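Local structure of protease Do-like 8, chloroplastic (Arabidopsis thaliana, 4IC6) at residues G153-A158 and L169-I174; G76-N81 and L130-P135. The protein probably acts as an HtrA (Deg) family serine endopeptidase of the chloroplast, using a charge-relay catalytic site to cleave proteins. The protein carries 1 engineered substitution. One frame throughout, in Å; residues are numbered along the deposited sequence.

In the fold
Both contacts are antiparallel strand pairings in the trypsin-like protease region, whose chymotrypsin-type fold consists of two six-stranded barrels. Contact 2 joins strands 77-80 and 127-131 of the first barrel; contact 1 is the hairpin 155-160/168-176 that opens the second. Their centres lie 25 Å apart, and with nearest atoms about 11 Å apart they do not touch. Each lies in a different barrel at a short distance from one predicted charge-relay position: the side chain of Leu-130 is about 12 Å from that of Asp-126, and the side chain of Ala-158 about 9 Å from that of Ala-204, the position substituted in this structure. Contact 1 also meets two neighbouring subunits, whereas contact 2 meets none.

Contact 1. Residues G153-A158 and L169-I174; sequences GQQCLA and LTVGVI
With chi1 at 52°, the thiol of Cys-156 sits between its own backbone N and carbonyl carbon, which lays SG along the 169-174 strand, 3.5 Å from Val-173 C. Ile-174 meets it there: CG1 lies anti to the carbonyl carbon (chi1 -59°), and a second turn carries CD1 to 3.7 Å from Cys-156 SG. At the other end of the same face, OG1 of Thr-170 comes 3.4 Å from Ala-158 CB and bonds to the carbonyl of Ala-198. The Leu-157 and Val-171 side chains occupy the reverse face, where Leu-169 reaches across with its CD1 branch to 3.6 Å from Leu-157 CB.

Six backbone hydrogen bonds join the segments in antiparallel register. Cys-156 N gives a nearly straight bond to Gly-172 O (171° at the hydrogen), although the donor is tilted from the carbonyl plane. At the turn-proximal end, Ala-158 and Thr-170 bond reciprocally. Ahead of strand 155-158, the loop residues Gly-153 and Gln-154 prolong the pairing: Ile-174 N meets Gln-154 O at 2.7 Å, and Gly-153 N reaches Ile-174 O in the carbonyl plane.

Helix 26-39 packs against Gln-155, Leu-157 and Leu-169, while strands 207-210 and 192-195 back Cys-156. Val-171 packs on Val-173 of a neighbouring subunit, so the hairpin belongs both to the second barrel and to the subunit interface.

Contact 2. Residues G76-N81 and L130-P135; sequences GYIVTN and LKVDAP
Lys-131 sets its CD methylene over one face of the Tyr-77 ring in a CH-pi contact: CD stands 3.9 Å from the ring centroid, 18° off the normal, and is offset toward the CD1-CE1 rim. Beyond CD the chain bends, bringing NZ to 4.2 Å from the same centroid in an off-centre cation-pi contact, displaced toward CZ and the hydroxyl. Lys-131 starts with CG anti to the backbone N (chi1 170°), then turns at chi2, a fold that directs the chain onto the ring.

On the face of the sheet that carries Ile-78 and Leu-130, the two meet flank to flank, CB to CB at 4.1 Å, and Ile-78 CG1 touches the CG2 branch of Val-132. The backbone pairing is consistent with this spacing. Ile-78 and Leu-130 exchange two hydrogen bonds, Ile-78 N reaching Leu-130 O at 2.8 Å from above the carbonyl plane and Leu-130 N meeting Ile-78 O within it. Val-132 N adds a third to Gly-76 O, at 2.9 Å. Gly-76 has no side chain, and its CA makes a CA-H...O contact with Val-132 O.

Further out, Val-119 of strand 111-122 touches both Tyr-77 and Lys-131. Val-43 and Ile-45 of strand 42-47 cover Ile-78, and Val-99 and Val-102 of strand 98-105 pack on Leu-130. The pairing thus has two chemistries: Ile-78 and Leu-130 contribute to the apolar barrel interior, while on the partly exposed Tyr-77/Lys-131 face the aromatic ring probably helps stabilise the ammonium charge.

Contact 1. Residues G153-A158 and L169-I174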
loop_
_atom_site.group_PDB
_atom_site.type_symbol
_atom_site.label_atom_id
_atom_site.label_comp_id
_atom_site.label_asym_id
_atom_site.label_seq_id
_atom_site.Cartn_x
_atom_site.Cartn_y
_atom_site.Cartn_z
ATOM N N GLY A 153 -3.001 13.314 32.035
ATOM C CA GLY A 153 -3.732 12.359 32.834
ATOM C C GLY A 153 -5.168 12.773 33.063
ATOM O O GLY A 153 -6.004 11.953 33.458
ATOM N N GLN A 154 -5.462 14.049 32.838
ATOM C CA GLN A 154 -6.829 14.540 33.017
ATOM C C GLN A 154 -7.750 13.919 31.983
ATOM O O GLN A 154 -7.341 13.679 30.850
ATOM C CB GLN A 154 -6.886 16.052 32.815
ATOM C CG GLN A 154 -6.584 16.854 34.028
ATOM C CD GLN A 154 -6.766 18.334 33.768
ATOM O OE1 GLN A 154 -5.811 19.109 33.841
ATOM N NE2 GLN A 154 -8.009 18.738 33.460
ATOM N N GLN A 155 -9.004 13.718 32.373
ATOM C CA GLN A 155 -10.023 13.165 31.489
ATOM C C GLN A 155 -10.379 14.231 30.462
ATOM O O GLN A 155 -10.461 15.426 30.791
ATOM C CB GLN A 155 -11.277 12.837 32.308
ATOM C CG GLN A 155 -12.457 12.304 31.488
ATOM C CD GLN A 155 -13.727 12.237 32.326
ATOM O OE1 GLN A 155 -14.176 13.245 32.866
ATOM N NE2 GLN A 155 -14.295 11.046 32.456
ATOM N N CYS A 156 -10.558 13.824 29.215
ATOM C CA CYS A 156 -11.070 14.750 28.195
ATOM C C CYS A 156 -12.124 14.099 27.300
ATOM O O CYS A 156 -12.101 12.882 27.076
ATOM C CB CYS A 156 -9.937 15.343 27.355
ATOM S SG CYS A 156 -8.765 14.188 26.618
ATOM N N LEU A 157 -13.048 14.917 26.796
ATOM C CA LEU A 157 -14.083 14.427 25.890
ATOM C C LEU A 157 -14.034 15.199 24.584
ATOM O O LEU A 157 -14.021 16.428 24.579
ATOM C CB LEU A 157 -15.499 14.534 26.485
ATOM C CG LEU A 157 -15.842 14.821 27.947
ATOM C CD1 LEU A 157 -17.368 14.723 28.116
ATOM C CD2 LEU A 157 -15.139 13.908 28.943
ATOM N N ALA A 158 -14.007 14.472 23.478
ATOM C CA ALA A 158 -13.997 15.084 22.160
ATOM C C ALA A 158 -15.389 14.897 21.548
ATOM O O ALA A 158 -15.846 13.757 21.374
ATOM C CB ALA A 158 -12.922 14.421 21.285
ATOM N N LEU A 169 -19.083 11.130 20.356
ATOM C CA LEU A 169 -18.221 11.369 21.510
ATOM C C LEU A 169 -17.084 10.378 21.494
ATOM O O LEU A 169 -17.286 9.209 21.171
ATOM C CB LEU A 169 -19.009 11.149 22.793
ATOM C CG LEU A 169 -18.214 11.167 24.101
ATOM C CD1 LEU A 169 -17.664 12.559 24.321
ATOM C CD2 LEU A 169 -19.115 10.766 25.250
ATOM N N THR A 170 -15.896 10.846 21.854
ATOM C CA THR A 170 -14.812 9.946 22.225
ATOM C C THR A 170 -14.223 10.436 23.533
ATOM O O THR A 170 -14.356 11.609 23.876
ATOM C CB THR A 170 -13.721 9.825 21.123
ATOM O OG1 THR A 170 -13.045 11.079 20.957
ATOM C CG2 THR A 170 -14.343 9.397 19.797
ATOM N N VAL A 171 -13.580 9.546 24.276
ATOM C CA VAL A 171 -13.113 9.906 25.603
ATOM C C VAL A 171 -11.763 9.266 25.854
ATOM O O VAL A 171 -11.573 8.088 25.576
ATOM C CB VAL A 171 -14.091 9.399 26.693
ATOM C CG1 VAL A 171 -13.506 9.593 28.088
ATOM C CG2 VAL A 171 -15.450 10.101 26.588
ATOM N N GLY A 172 -10.830 10.051 26.373
ATOM C CA GLY A 172 -9.565 9.524 26.837
ATOM C C GLY A 172 -8.953 10.472 27.844
ATOM O O GLY A 172 -9.660 11.154 28.599
ATOM N N VAL A 173 -7.633 10.507 27.877
ATOM C CA VAL A 173 -6.943 11.422 28.768
ATOM C C VAL A 173 -6.086 12.394 27.994
ATOM O O VAL A 173 -5.753 12.159 26.832
ATOM C CB VAL A 173 -6.016 10.671 29.747
ATOM C CG1 VAL A 173 -6.838 9.727 30.615
ATOM C CG2 VAL A 173 -4.949 9.905 28.958
ATOM N N ILE A 174 -5.693 13.471 28.663
ATOM C CA ILE A 174 -4.623 14.291 28.144
ATOM C C ILE A 174 -3.344 13.441 28.174
ATOM O O ILE A 174 -2.919 12.970 29.234
ATOM C CB ILE A 174 -4.426 15.560 28.994
ATOM C CG1 ILE A 174 -5.711 16.392 29.019
ATOM C CG2 ILE A 174 -3.269 16.382 28.463
ATOM C CD1 ILE A 174 -6.277 16.710 27.622
#

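Contact 2. Residues G76-N81 and L130-P135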
loop_
_atom_site.group_PDB
_atom_site.type_symbol
_atom_site.label_atom_id
_atom_site.label_comp_id
_atom_site.label_asym_id
_atom_site.label_seq_id
_atom_site.Cartn_x
_atom_site.Cartn_y
_atom_site.Cartn_z
ATOM N N GLY A 76 -23.635 34.697 17.381
ATOM C CA GLY A 76 -23.609 33.821 16.222
ATOM C C GLY A 76 -22.213 33.542 15.683
ATOM O O GLY A 76 -22.061 32.935 14.620
ATOM N N TYR A 77 -21.188 33.980 16.407
ATOM C CA TYR A 77 -19.823 33.647 16.005
ATOM C C TYR A 77 -19.556 32.160 16.209
ATOM O O TYR A 77 -19.814 31.618 17.279
ATOM C CB TYR A 77 -18.799 34.518 16.737
ATOM C CG TYR A 77 -18.813 35.951 16.246
ATOM C CD1 TYR A 77 -18.362 36.272 14.971
ATOM C CD2 TYR A 77 -19.299 36.978 17.046
ATOM C CE1 TYR A 77 -18.389 37.585 14.506
ATOM C CE2 TYR A 77 -19.326 38.295 16.594
ATOM C CZ TYR A 77 -18.866 38.593 15.324
ATOM O OH TYR A 77 -18.891 39.895 14.870
ATOM N N ILE A 78 -19.045 31.515 15.164
ATOM C CA ILE A 78 -18.802 30.078 15.155
ATOM C C ILE A 78 -17.317 29.837 14.968
ATOM O O ILE A 78 -16.717 30.426 14.078
ATOM C CB ILE A 78 -19.526 29.395 13.971
ATOM C CG1 ILE A 78 -21.026 29.681 14.015
ATOM C CG2 ILE A 78 -19.244 27.889 13.977
ATOM C CD1 ILE A 78 -21.673 29.326 15.338
ATOM N N VAL A 79 -16.726 28.974 15.795
ATOM C CA VAL A 79 -15.303 28.662 15.667
ATOM C C VAL A 79 -15.097 27.235 15.159
ATOM O O VAL A 79 -15.780 26.303 15.609
ATOM C CB VAL A 79 -14.563 28.843 17.005
ATOM C CG1 VAL A 79 -13.106 28.342 16.910
ATOM C CG2 VAL A 79 -14.596 30.289 17.425
ATOM N N THR A 80 -14.176 27.071 14.209
ATOM C CA THR A 80 -13.876 25.751 13.641
ATOM C C THR A 80 -12.430 25.702 13.149
ATOM O O THR A 80 -11.701 26.690 13.266
ATOM C CB THR A 80 -14.830 25.429 12.464
ATOM O OG1 THR A 80 -14.735 24.042 12.106
ATOM C CG2 THR A 80 -14.490 26.297 11.252
ATOM N N ASN A 81 -12.013 24.566 12.596
ATOM C CA ASN A 81 -10.726 24.512 11.908
ATOM C C ASN A 81 -10.789 25.227 10.558
ATOM O O ASN A 81 -11.814 25.205 9.861
ATOM C CB ASN A 81 -10.275 23.073 11.645
ATOM C CG ASN A 81 -9.831 22.353 12.898
ATOM O OD1 ASN A 81 -10.296 21.248 13.181
ATOM N ND2 ASN A 81 -8.925 22.964 13.652
ATOM N N LEU A 130 -16.811 31.694 11.552
ATOM C CA LEU A 130 -17.979 32.014 10.736
ATOM C C LEU A 130 -18.959 32.842 11.559
ATOM O O LEU A 130 -18.825 32.967 12.783
ATOM C CB LEU A 130 -18.674 30.752 10.218
ATOM C CG LEU A 130 -17.823 29.718 9.475
ATOM C CD1 LEU A 130 -18.725 28.627 8.927
ATOM C CD2 LEU A 130 -17.050 30.366 8.348
ATOM N N LYS A 131 -19.946 33.402 10.886
ATOM C CA LYS A 131 -20.947 34.201 11.569
ATOM C C LYS A 131 -22.309 33.754 11.076
ATOM O O LYS A 131 -22.562 33.719 9.868
ATOM C CB LYS A 131 -20.699 35.682 11.304
ATOM C CG LYS A 131 -21.782 36.625 11.756
ATOM C CD LYS A 131 -21.836 36.744 13.272
ATOM C CE LYS A 131 -22.880 37.810 13.655
ATOM N NZ LYS A 131 -22.248 39.099 14.041
ATOM N N VAL A 132 -23.172 33.400 12.026
ATOM C CA VAL A 132 -24.515 32.890 11.761
ATOM C C VAL A 132 -25.542 33.916 12.233
ATOM O O VAL A 132 -25.340 34.575 13.247
ATOM C CB VAL A 132 -24.704 31.542 12.518
ATOM C CG1 VAL A 132 -26.076 31.426 13.111
ATOM C CG2 VAL A 132 -24.379 30.355 11.614
ATOM N N ASP A 133 -26.638 34.069 11.500
ATOM C CA ASP A 133 -27.702 34.990 11.908
ATOM C C ASP A 133 -28.842 34.208 12.585
ATOM O O ASP A 133 -29.706 33.648 11.910
ATOM C CB ASP A 133 -28.206 35.781 10.692
ATOM C CG ASP A 133 -29.320 36.751 11.042
ATOM O OD1 ASP A 133 -29.522 37.017 12.248
ATOM O OD2 ASP A 133 -29.994 37.252 10.107
ATOM N N ALA A 134 -28.835 34.157 13.917
ATOM C CA ALA A 134 -29.753 33.285 14.655
ATOM C C ALA A 134 -30.287 33.928 15.935
ATOM O O ALA A 134 -29.656 34.831 16.486
ATOM C CB ALA A 134 -29.063 31.961 14.982
ATOM N N PRO A 135 -31.444 33.449 16.427
ATOM C CA PRO A 135 -31.971 33.984 17.690
ATOM C C PRO A 135 -31.027 33.669 18.851
ATOM O O PRO A 135 -30.694 32.500 19.052
ATOM C CB PRO A 135 -33.302 33.234 17.863
ATOM C CG PRO A 135 -33.681 32.798 16.474
ATOM C CD PRO A 135 -32.367 32.483 15.805
#